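Local coordinates for kinesin-like protein Nod (Drosophila melanogaster, PDB 3DC4), which binds microtubules and hydrolyses ATP through its kinesin motor domain, the part crystallised here with ADP, and is required for segregating non-exchange chromosomes in meiosis, at residues A19-A23 against L300-S304; L90-Q95 against H234-N238; P42-Q46 against I312-Q316. All coordinates share one frame; numbering follows the deposited sequence.

How the interactions relate
From the N terminus, 19-23 leads into strand 23-30 and is the first half of interaction 1, closed late in the chain by 300-304. Residues 42-46 open interaction 3 inside that loop but close it beyond, at 312-316, so interactions 1 and 3 cross. Interaction 2, 90-95 with 234-238, is nested inside both. Strand 305-312 joins two of the sites: 300-304 enters it and 312-316 leaves it, their contacts having centres about 34 Å apart. Interactions 1 and 2 adjoin through Q303 on F94 and S304 on Q95, at one end of the central sheet; interaction 3 ties the other end to the small antiparallel sheet.

Interaction 1: residues A19-A23 against L300-S304; sequences AKLSA and LTAQS
The lead-in to two neighbouring parallel strands of the central sheet, 23-30 and 305-312, is fastened by K20, L21 and S22 against A302, Q303 and S304. The N-H of Q303 points almost straight at K20 O (N to O 2.9 Å, 170° at the hydrogen), approaching tilted from the carbonyl plane. Next, S22 N gives a more bent bond to S304 O, at 2.8 Å and 142°. A regular parallel pair would have Q303 both donate and accept; here the acceptor has passed to S304, and Q303 itself sits in the left-handed region. Beyond this point A23 pairs with L306 through the backbone, so the loops run directly into the sheet of the kinesin motor domain. The buried L21 fills the angle between the two segments. Its CG stands beside the backbone N (chi1 -65°), which brings the branch to the turn from T301 to S304, where CD2 comes to 3.1 Å from T301 O and 3.7 Å from S304 CB, while L21 CB rests against S304 O. With an alanine here, the loss of CG and both methyls would probably open a gap beside T301 O and take away the methyl that lies against S304 CB. The turn is braced from within, since the hydroxyls T301 OG1 and S304 OG share a hydrogen bond of 3.0 Å. At the outer end A19 CB meets A302 CB methyl to methyl at 3.6 Å, and A302 CA adds a CA-H...O contact to K20 O. The K20 chain leaves on another course, its NZ bonded to the backbone O of E338.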
ATOM      1  N   ALA A  19     -14.488 -16.082  -3.339  1.00 55.03           N
ATOM      2  CA  ALA A  19     -14.932 -15.218  -4.470  1.00 54.15           C
ATOM      3  C   ALA A  19     -13.795 -14.324  -4.953  1.00 53.79           C
ATOM      4  O   ALA A  19     -12.623 -14.591  -4.684  1.00 55.01           O
ATOM      5  CB  ALA A  19     -16.117 -14.362  -4.040  1.00 53.94           C
ATOM      6  N   LYS A  20     -14.151 -13.257  -5.658  1.00 52.16           N
ATOM      7  CA  LYS A  20     -13.167 -12.324  -6.190  1.00 50.23           C
ATOM      8  C   LYS A  20     -13.103 -11.057  -5.342  1.00 47.79           C
ATOM      9  O   LYS A  20     -13.985 -10.797  -4.520  1.00 47.05           O
ATOM     10  CB  LYS A  20     -13.529 -11.940  -7.631  1.00 52.47           C
ATOM     11  CG  LYS A  20     -14.292 -12.997  -8.420  1.00 55.01           C
ATOM     12  CD  LYS A  20     -13.507 -14.289  -8.583  1.00 57.03           C
ATOM     13  CE  LYS A  20     -14.228 -15.229  -9.546  1.00 58.44           C
ATOM     14  NZ  LYS A  20     -14.420 -14.581 -10.884  1.00 59.75           N
ATOM     15  N   LEU A  21     -12.055 -10.267  -5.550  1.00 44.47           N
ATOM     16  CA  LEU A  21     -11.879  -9.010  -4.828  1.00 41.26           C
ATOM     17  C   LEU A  21     -12.875  -8.011  -5.408  1.00 38.92           C
ATOM     18  O   LEU A  21     -13.339  -8.181  -6.537  1.00 39.10           O
ATOM     19  CB  LEU A  21     -10.451  -8.496  -5.023  1.00 40.09           C
ATOM     20  CG  LEU A  21      -9.327  -9.353  -4.437  1.00 39.80           C
ATOM     21  CD1 LEU A  21      -8.054  -9.150  -5.236  1.00 40.17           C
ATOM     22  CD2 LEU A  21      -9.121  -8.996  -2.975  1.00 39.71           C
ATOM     23  N   SER A  22     -13.210  -6.973  -4.649  1.00 36.01           N
ATOM     24  CA  SER A  22     -14.155  -5.978  -5.145  1.00 33.58           C
ATOM     25  C   SER A  22     -13.530  -5.123  -6.243  1.00 33.14           C
ATOM     26  O   SER A  22     -14.214  -4.700  -7.179  1.00 32.17           O
ATOM     27  CB  SER A  22     -14.651  -5.078  -4.008  1.00 34.45           C
ATOM     28  OG  SER A  22     -15.565  -5.769  -3.170  1.00 32.72           O
ATOM     29  N   ALA A  23     -12.229  -4.878  -6.132  1.00 29.69           N
ATOM     30  CA  ALA A  23     -11.532  -4.073  -7.124  1.00 28.14           C
ATOM     31  C   ALA A  23     -10.024  -4.122  -6.941  1.00 26.17           C
ATOM     32  O   ALA A  23      -9.520  -4.016  -5.824  1.00 25.56           O
ATOM     33  CB  ALA A  23     -12.019  -2.624  -7.050  1.00 27.15           C
ATOM     34  N   LEU A 300      -6.535 -10.065   1.784  1.00 26.96           N
ATOM     35  CA  LEU A 300      -6.555 -10.561   0.414  1.00 28.33           C
ATOM     36  C   LEU A 300      -7.675 -11.585   0.270  1.00 29.41           C
ATOM     37  O   LEU A 300      -7.441 -12.745  -0.065  1.00 30.48           O
ATOM     38  CB  LEU A 300      -5.206 -11.201   0.069  1.00 25.73           C
ATOM     39  CG  LEU A 300      -4.025 -10.225   0.018  1.00 26.77           C
ATOM     40  CD1 LEU A 300      -2.729 -10.971  -0.230  1.00 26.28           C
ATOM     41  CD2 LEU A 300      -4.280  -9.198  -1.088  1.00 26.57           C
ATOM     42  N   THR A 301      -8.896 -11.138   0.528  1.00 31.37           N
ATOM     43  CA  THR A 301     -10.065 -11.999   0.461  1.00 33.70           C
ATOM     44  C   THR A 301     -11.156 -11.404  -0.417  1.00 34.00           C
ATOM     45  O   THR A 301     -11.022 -10.295  -0.939  1.00 32.92           O
ATOM     46  CB  THR A 301     -10.631 -12.234   1.866  1.00 34.94           C
ATOM     47  OG1 THR A 301     -10.789 -10.974   2.530  1.00 37.71           O
ATOM     48  CG2 THR A 301      -9.687 -13.111   2.673  1.00 34.61           C
ATOM     49  N   ALA A 302     -12.241 -12.152  -0.580  1.00 33.79           N
ATOM     50  CA  ALA A 302     -13.359 -11.705  -1.399  1.00 33.30           C
ATOM     51  C   ALA A 302     -13.872 -10.338  -0.976  1.00 31.46           C
ATOM     52  O   ALA A 302     -13.906 -10.013   0.210  1.00 32.17           O
ATOM     53  CB  ALA A 302     -14.494 -12.725  -1.338  1.00 33.54           C
ATOM     54  N   GLN A 303     -14.272  -9.548  -1.967  1.00 28.37           N
ATOM     55  CA  GLN A 303     -14.799  -8.212  -1.744  1.00 29.06           C
ATOM     56  C   GLN A 303     -13.850  -7.451  -0.823  1.00 26.39           C
ATOM     57  O   GLN A 303     -14.292  -6.663   0.009  1.00 26.50           O
ATOM     58  CB  GLN A 303     -15.993  -8.272  -0.785  1.00 30.64           C
ATOM     59  CG  GLN A 303     -17.182  -9.043  -1.345  1.00 35.91           C
ATOM     60  CD  GLN A 303     -18.449  -8.825  -0.542  1.00 39.04           C
ATOM     61  OE1 GLN A 303     -18.528  -9.194   0.631  1.00 41.59           O
ATOM     62  NE2 GLN A 303     -19.449  -8.220  -1.173  1.00 41.03           N
ATOM     63  N   SER A 304     -12.551  -7.647  -0.997  1.00 24.11           N
ATOM     64  CA  SER A 304     -11.523  -6.753  -0.480  1.00 23.97           C
ATOM     65  C   SER A 304     -11.001  -5.892  -1.628  1.00 22.65           C
ATOM     66  O   SER A 304     -11.237  -6.203  -2.798  1.00 21.60           O
ATOM     67  CB  SER A 304     -10.386  -7.545   0.157  1.00 24.38           C
ATOM     68  OG  SER A 304     -10.844  -8.177   1.342  1.00 26.19           O
TER

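Interaction 2: residues L90-Q95 against H234-N238; sequences LLEGFQ and HSRMN
L90 lays its two methyls across strand 234-238: CD1 sits 3.3 Å from R236 O, and CD2 meets M237 CB at 3.8 Å, the two side chains crossing at about a right angle. With CG opposite the backbone N (chi1 179°), the branch is swung off the helix onto the strand; I135 and V228 also pack on it. The carbonyl of L90 has two donors on opposite faces of its plane. S235 OG donates from above one face at 2.8 Å, and G93 N comes from the other, within the helix end. Q95 grips the strand backbone with both ends of its amide. NE2 gives a straight bond to H234 O (2.9 Å, 170°), in the carbonyl plane on a lone pair and nearly in the amide's own plane. OE1 takes two weak bonds, from R236 N at 2.8 Å and from R236 NH2 at 3.1 Å, the latter at the guanidinium edge; amide and guanidinium planes stand 65° apart. Together these bonds probably hold the amide in this rotation. R236 CZ lies over one face of the H234 ring, toward its rim, while H234 NE2 is bonded to H227. F94 O is buried here without a polar partner. At its C-terminal end helix 84-92 closes in a Schellman motif, with G93 at positive phi, and the chain turns into strand 96-101, which runs parallel beside 234-241 in the central sheet and leads to the nucleotide-binding P-loop.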
ATOM      1  N   LEU A  90     -13.590   1.049   3.597  1.00 22.41           N
ATOM      2  CA  LEU A  90     -13.054   0.652   4.888  1.00 22.39           C
ATOM      3  C   LEU A  90     -14.137   0.791   5.957  1.00 23.70           C
ATOM      4  O   LEU A  90     -14.367  -0.126   6.740  1.00 22.70           O
ATOM      5  CB  LEU A  90     -11.868   1.541   5.257  1.00 18.61           C
ATOM      6  CG  LEU A  90     -11.208   1.246   6.610  1.00 19.64           C
ATOM      7  CD1 LEU A  90     -10.471  -0.083   6.570  1.00 16.41           C
ATOM      8  CD2 LEU A  90     -10.242   2.380   6.947  1.00 17.10           C
ATOM      9  N   LEU A  91     -14.800   1.943   5.979  1.00 24.18           N
ATOM     10  CA  LEU A  91     -15.849   2.200   6.955  1.00 28.39           C
ATOM     11  C   LEU A  91     -17.040   1.260   6.783  1.00 29.55           C
ATOM     12  O   LEU A  91     -17.744   0.961   7.743  1.00 31.00           O
ATOM     13  CB  LEU A  91     -16.307   3.660   6.867  1.00 30.36           C
ATOM     14  CG  LEU A  91     -15.461   4.700   7.616  1.00 32.56           C
ATOM     15  CD1 LEU A  91     -13.996   4.558   7.267  1.00 35.05           C
ATOM     16  CD2 LEU A  91     -15.965   6.090   7.267  1.00 35.56           C
ATOM     17  N   GLU A  92     -17.256   0.786   5.560  1.00 30.62           N
ATOM     18  CA  GLU A  92     -18.356  -0.132   5.291  1.00 31.65           C
ATOM     19  C   GLU A  92     -17.985  -1.545   5.719  1.00 31.40           C
ATOM     20  O   GLU A  92     -18.821  -2.446   5.707  1.00 33.05           O
ATOM     21  CB  GLU A  92     -18.724  -0.111   3.804  1.00 33.72           C
ATOM     22  CG  GLU A  92     -19.323   1.209   3.341  1.00 36.09           C
ATOM     23  CD  GLU A  92     -19.602   1.242   1.851  1.00 40.17           C
ATOM     24  OE1 GLU A  92     -19.978   2.319   1.343  1.00 41.81           O
ATOM     25  OE2 GLU A  92     -19.438   0.199   1.182  1.00 42.64           O
ATOM     26  N   GLY A  93     -16.724  -1.736   6.096  1.00 29.40           N
ATOM     27  CA  GLY A  93     -16.282  -3.044   6.547  1.00 26.65           C
ATOM     28  C   GLY A  93     -15.406  -3.841   5.600  1.00 24.14           C
ATOM     29  O   GLY A  93     -15.029  -4.969   5.916  1.00 23.63           O
ATOM     30  N   PHE A  94     -15.065  -3.279   4.445  1.00 23.30           N
ATOM     31  CA  PHE A  94     -14.219  -4.010   3.506  1.00 23.40           C
ATOM     32  C   PHE A  94     -12.734  -3.809   3.818  1.00 21.84           C
ATOM     33  O   PHE A  94     -12.325  -2.732   4.248  1.00 21.70           O
ATOM     34  CB  PHE A  94     -14.518  -3.576   2.061  1.00 23.93           C
ATOM     35  CG  PHE A  94     -15.947  -3.805   1.638  1.00 27.17           C
ATOM     36  CD1 PHE A  94     -16.920  -2.839   1.874  1.00 27.31           C
ATOM     37  CD2 PHE A  94     -16.322  -4.993   1.018  1.00 27.93           C
ATOM     38  CE1 PHE A  94     -18.247  -3.050   1.497  1.00 30.64           C
ATOM     39  CE2 PHE A  94     -17.645  -5.216   0.636  1.00 31.00           C
ATOM     40  CZ  PHE A  94     -18.610  -4.242   0.877  1.00 30.15           C
ATOM     41  N   GLN A  95     -11.943  -4.862   3.628  1.00 22.08           N
ATOM     42  CA  GLN A  95     -10.507  -4.799   3.864  1.00 21.60           C
ATOM     43  C   GLN A  95      -9.911  -4.051   2.674  1.00 21.43           C
ATOM     44  O   GLN A  95     -10.337  -4.254   1.538  1.00 20.84           O
ATOM     45  CB  GLN A  95      -9.913  -6.207   3.957  1.00 22.44           C
ATOM     46  CG  GLN A  95     -10.644  -7.154   4.911  1.00 21.63           C
ATOM     47  CD  GLN A  95     -10.848  -6.577   6.291  1.00 22.58           C
ATOM     48  OE1 GLN A  95      -9.967  -5.901   6.835  1.00 19.80           O
ATOM     49  NE2 GLN A  95     -12.017  -6.848   6.876  1.00 22.79           N
ATOM     50  N   HIS A 234     -14.338  -5.612  11.876  1.00 26.83           N
ATOM     51  CA  HIS A 234     -12.922  -5.275  11.890  1.00 25.12           C
ATOM     52  C   HIS A 234     -12.473  -5.125  10.444  1.00 23.81           C
ATOM     53  O   HIS A 234     -12.428  -6.105   9.689  1.00 23.36           O
ATOM     54  CB  HIS A 234     -12.114  -6.382  12.573  1.00 21.96           C
ATOM     55  CG  HIS A 234     -10.632  -6.154  12.567  1.00 20.20           C
ATOM     56  ND1 HIS A 234      -9.738  -7.101  13.015  1.00 21.81           N
ATOM     57  CD2 HIS A 234      -9.889  -5.090  12.176  1.00 19.57           C
ATOM     58  CE1 HIS A 234      -8.508  -6.633  12.901  1.00 21.44           C
ATOM     59  NE2 HIS A 234      -8.571  -5.414  12.395  1.00 20.44           N
ATOM     60  N   SER A 235     -12.168  -3.894  10.050  1.00 22.19           N
ATOM     61  CA  SER A 235     -11.706  -3.641   8.695  1.00 23.34           C
ATOM     62  C   SER A 235     -10.318  -3.039   8.799  1.00 22.15           C
ATOM     63  O   SER A 235      -9.986  -2.366   9.777  1.00 20.74           O
ATOM     64  CB  SER A 235     -12.660  -2.701   7.951  1.00 22.27           C
ATOM     65  OG  SER A 235     -12.919  -1.520   8.689  1.00 27.13           O
ATOM     66  N   ARG A 236      -9.502  -3.302   7.792  1.00 20.02           N
ATOM     67  CA  ARG A 236      -8.136  -2.827   7.801  1.00 18.83           C
ATOM     68  C   ARG A 236      -7.784  -2.007   6.580  1.00 19.48           C
ATOM     69  O   ARG A 236      -8.273  -2.268   5.483  1.00 18.64           O
ATOM     70  CB  ARG A 236      -7.171  -4.017   7.848  1.00 20.11           C
ATOM     71  CG  ARG A 236      -7.457  -5.088   8.906  1.00 20.36           C
ATOM     72  CD  ARG A 236      -6.615  -6.341   8.619  1.00 21.16           C
ATOM     73  NE  ARG A 236      -6.786  -7.417   9.596  1.00 23.35           N
ATOM     74  CZ  ARG A 236      -7.874  -8.176   9.701  1.00 22.82           C
ATOM     75  NH1 ARG A 236      -7.928  -9.132  10.623  1.00 24.61           N
ATOM     76  NH2 ARG A 236      -8.909  -7.982   8.889  1.00 23.00           N
ATOM     77  N   MET A 237      -6.949  -0.997   6.786  1.00 17.92           N
ATOM     78  CA  MET A 237      -6.443  -0.211   5.678  1.00 17.28           C
ATOM     79  C   MET A 237      -4.947  -0.429   5.785  1.00 16.09           C
ATOM     80  O   MET A 237      -4.279   0.182   6.615  1.00 17.02           O
ATOM     81  CB  MET A 237      -6.744   1.287   5.791  1.00 18.65           C
ATOM     82  CG  MET A 237      -5.932   2.082   4.762  1.00 23.66           C
ATOM     83  SD  MET A 237      -6.702   3.563   4.117  1.00 26.75           S
ATOM     84  CE  MET A 237      -8.015   2.880   3.059  1.00 27.49           C
ATOM     85  N   ASN A 238      -4.440  -1.330   4.954  1.00 15.91           N
ATOM     86  CA  ASN A 238      -3.028  -1.658   4.943  1.00 15.38           C
ATOM     87  C   ASN A 238      -2.268  -0.727   4.014  1.00 15.38           C
ATOM     88  O   ASN A 238      -2.516  -0.702   2.808  1.00 16.14           O
ATOM     89  CB  ASN A 238      -2.823  -3.087   4.446  1.00 16.33           C
ATOM     90  CG  ASN A 238      -3.602  -4.105   5.259  1.00 16.52           C
ATOM     91  OD1 ASN A 238      -3.383  -4.251   6.464  1.00 19.42           O
ATOM     92  ND2 ASN A 238      -4.525  -4.802   4.609  1.00 17.43           N
TER

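Interaction 3: residues P42-Q46 against I312-Q316; sequences PSVVQ and ISPHQ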
ATOM      1  N   PRO A  42      16.066  14.865 -19.833  1.00 45.11           N
ATOM      2  CA  PRO A  42      14.950  14.319 -20.612  1.00 44.18           C
ATOM      3  C   PRO A  42      14.331  13.084 -19.956  1.00 42.83           C
ATOM      4  O   PRO A  42      14.950  12.019 -19.907  1.00 44.48           O
ATOM      5  CB  PRO A  42      15.596  14.006 -21.959  1.00 44.95           C
ATOM      6  CG  PRO A  42      16.986  13.614 -21.570  1.00 45.43           C
ATOM      7  CD  PRO A  42      17.349  14.652 -20.530  1.00 45.78           C
ATOM      8  N   SER A  43      13.108  13.232 -19.455  1.00 39.97           N
ATOM      9  CA  SER A  43      12.419  12.128 -18.797  1.00 37.05           C
ATOM     10  C   SER A  43      12.139  10.986 -19.762  1.00 35.05           C
ATOM     11  O   SER A  43      11.709  11.207 -20.894  1.00 34.09           O
ATOM     12  CB  SER A  43      11.098  12.602 -18.192  1.00 37.52           C
ATOM     13  OG  SER A  43      10.401  11.516 -17.608  1.00 35.11           O
ATOM     14  N   VAL A  44      12.384   9.762 -19.307  1.00 31.30           N
ATOM     15  CA  VAL A  44      12.138   8.591 -20.133  1.00 28.88           C
ATOM     16  C   VAL A  44      10.645   8.303 -20.136  1.00 26.08           C
ATOM     17  O   VAL A  44      10.156   7.500 -20.930  1.00 24.65           O
ATOM     18  CB  VAL A  44      12.868   7.350 -19.583  1.00 29.72           C
ATOM     19  CG1 VAL A  44      14.359   7.616 -19.513  1.00 31.19           C
ATOM     20  CG2 VAL A  44      12.322   6.990 -18.210  1.00 30.58           C
ATOM     21  N   VAL A  45       9.927   8.954 -19.228  1.00 24.42           N
ATOM     22  CA  VAL A  45       8.489   8.765 -19.120  1.00 24.36           C
ATOM     23  C   VAL A  45       7.765   9.773 -20.001  1.00 24.49           C
ATOM     24  O   VAL A  45       7.946  10.983 -19.867  1.00 24.50           O
ATOM     25  CB  VAL A  45       8.008   8.939 -17.667  1.00 24.16           C
ATOM     26  CG1 VAL A  45       6.507   8.665 -17.582  1.00 25.50           C
ATOM     27  CG2 VAL A  45       8.773   7.997 -16.744  1.00 24.37           C
ATOM     28  N   GLN A  46       6.949   9.269 -20.911  1.00 23.85           N
ATOM     29  CA  GLN A  46       6.222  10.148 -21.797  1.00 25.29           C
ATOM     30  C   GLN A  46       4.727  10.010 -21.604  1.00 23.82           C
ATOM     31  O   GLN A  46       4.190   8.904 -21.611  1.00 21.51           O
ATOM     32  CB  GLN A  46       6.569   9.826 -23.248  1.00 29.21           C
ATOM     33  CG  GLN A  46       6.015  10.811 -24.243  1.00 35.24           C
ATOM     34  CD  GLN A  46       5.894  10.217 -25.628  1.00 39.54           C
ATOM     35  OE1 GLN A  46       6.854   9.645 -26.157  1.00 41.76           O
ATOM     36  NE2 GLN A  46       4.709  10.348 -26.231  1.00 39.68           N
ATOM     37  N   ILE A 312       8.089   5.252 -10.282  1.00 14.26           N
ATOM     38  CA  ILE A 312       9.161   5.126 -11.268  1.00 13.61           C
ATOM     39  C   ILE A 312      10.023   6.365 -11.422  1.00 14.61           C
ATOM     40  O   ILE A 312       9.564   7.495 -11.259  1.00 15.65           O
ATOM     41  CB  ILE A 312       8.593   4.803 -12.659  1.00 12.36           C
ATOM     42  CG1 ILE A 312       7.645   5.922 -13.109  1.00 12.68           C
ATOM     43  CG2 ILE A 312       7.864   3.462 -12.622  1.00 11.59           C
ATOM     44  CD1 ILE A 312       7.072   5.738 -14.509  1.00 15.01           C
ATOM     45  N   SER A 313      11.281   6.121 -11.753  1.00 15.99           N
ATOM     46  CA  SER A 313      12.246   7.177 -11.972  1.00 18.00           C
ATOM     47  C   SER A 313      12.102   7.693 -13.403  1.00 16.17           C
ATOM     48  O   SER A 313      11.811   6.930 -14.323  1.00 17.71           O
ATOM     49  CB  SER A 313      13.656   6.625 -11.775  1.00 18.34           C
ATOM     50  OG  SER A 313      14.616   7.605 -12.099  1.00 18.66           O
ATOM     51  N   PRO A 314      12.256   9.007 -13.598  1.00 17.94           N
ATOM     52  CA  PRO A 314      12.149   9.595 -14.936  1.00 18.54           C
ATOM     53  C   PRO A 314      13.527   9.626 -15.595  1.00 20.82           C
ATOM     54  O   PRO A 314      13.679  10.082 -16.728  1.00 22.39           O
ATOM     55  CB  PRO A 314      11.642  10.997 -14.642  1.00 19.17           C
ATOM     56  CG  PRO A 314      12.373  11.321 -13.374  1.00 20.23           C
ATOM     57  CD  PRO A 314      12.179  10.058 -12.566  1.00 18.90           C
ATOM     58  N   HIS A 315      14.524   9.139 -14.862  1.00 20.00           N
ATOM     59  CA  HIS A 315      15.913   9.135 -15.325  1.00 24.75           C
ATOM     60  C   HIS A 315      16.275   7.990 -16.260  1.00 23.34           C
ATOM     61  O   HIS A 315      15.936   6.833 -16.010  1.00 24.18           O
ATOM     62  CB  HIS A 315      16.861   9.104 -14.125  1.00 25.52           C
ATOM     63  CG  HIS A 315      16.526  10.101 -13.060  1.00 29.66           C
ATOM     64  ND1 HIS A 315      16.390  11.451 -13.313  1.00 30.78           N
ATOM     65  CD2 HIS A 315      16.307   9.945 -11.734  1.00 29.97           C
ATOM     66  CE1 HIS A 315      16.102  12.079 -12.189  1.00 31.21           C
ATOM     67  NE2 HIS A 315      16.045  11.188 -11.215  1.00 31.96           N
ATOM     68  N   GLN A 316      17.000   8.323 -17.322  1.00 24.74           N
ATOM     69  CA  GLN A 316      17.427   7.346 -18.316  1.00 25.86           C
ATOM     70  C   GLN A 316      18.232   6.205 -17.697  1.00 25.42           C
ATOM     71  O   GLN A 316      18.083   5.049 -18.093  1.00 25.38           O
ATOM     72  CB  GLN A 316      18.259   8.051 -19.401  1.00 29.92           C
ATOM     73  CG  GLN A 316      18.704   7.156 -20.546  1.00 34.63           C
ATOM     74  CD  GLN A 316      17.537   6.597 -21.343  1.00 39.46           C
ATOM     75  OE1 GLN A 316      16.637   7.334 -21.748  1.00 42.41           O
ATOM     76  NE2 GLN A 316      17.554   5.288 -21.579  1.00 41.88           N
TER
HETATM   77  O   HOH W   1      15.945  10.049 -21.629  1.00 59.52           O
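One face of the H315 ring carries P314 CG, 3.9 Å above the plane and toward the rim, and Y33 meets the same ring edge-to-face; P314 in turn sets its CB 3.3 Å from S43 OG. Here the loop that follows strand 305-312 of the central sheet, on its way to helix 319-335, meets the approach to strand 45-46, an outer strand of the small three-stranded antiparallel sheet. ST turns shape both segments: S43 OG accepts from V45 N, and S313 OG from H315 N. The two hydroxyls have further partners, E30 and D318 respectively. Across the contact a single direct hydrogen bond runs from V44 N to P314 O (2.9 Å, 159°), with S43 CA adding a CA-H...O contact to the same oxygen. Beside this bond, V45 CG2 touches I312 CD1 at 3.6 Å, the two side chains slanting past each other. I312 reaches there with CG1 between its backbone N and carbonyl carbon (chi1 60°) and is backed by L326. The loop borders the nucleotide pocket: S313 packs on Q103, and the P314 side chain is about 9 Å from ADP, too far to touch it. At the outer end V44 CG1 lies against Q316 OE1, and one water donates to both P42 O and Q316 OE1, at 2.8 Å each.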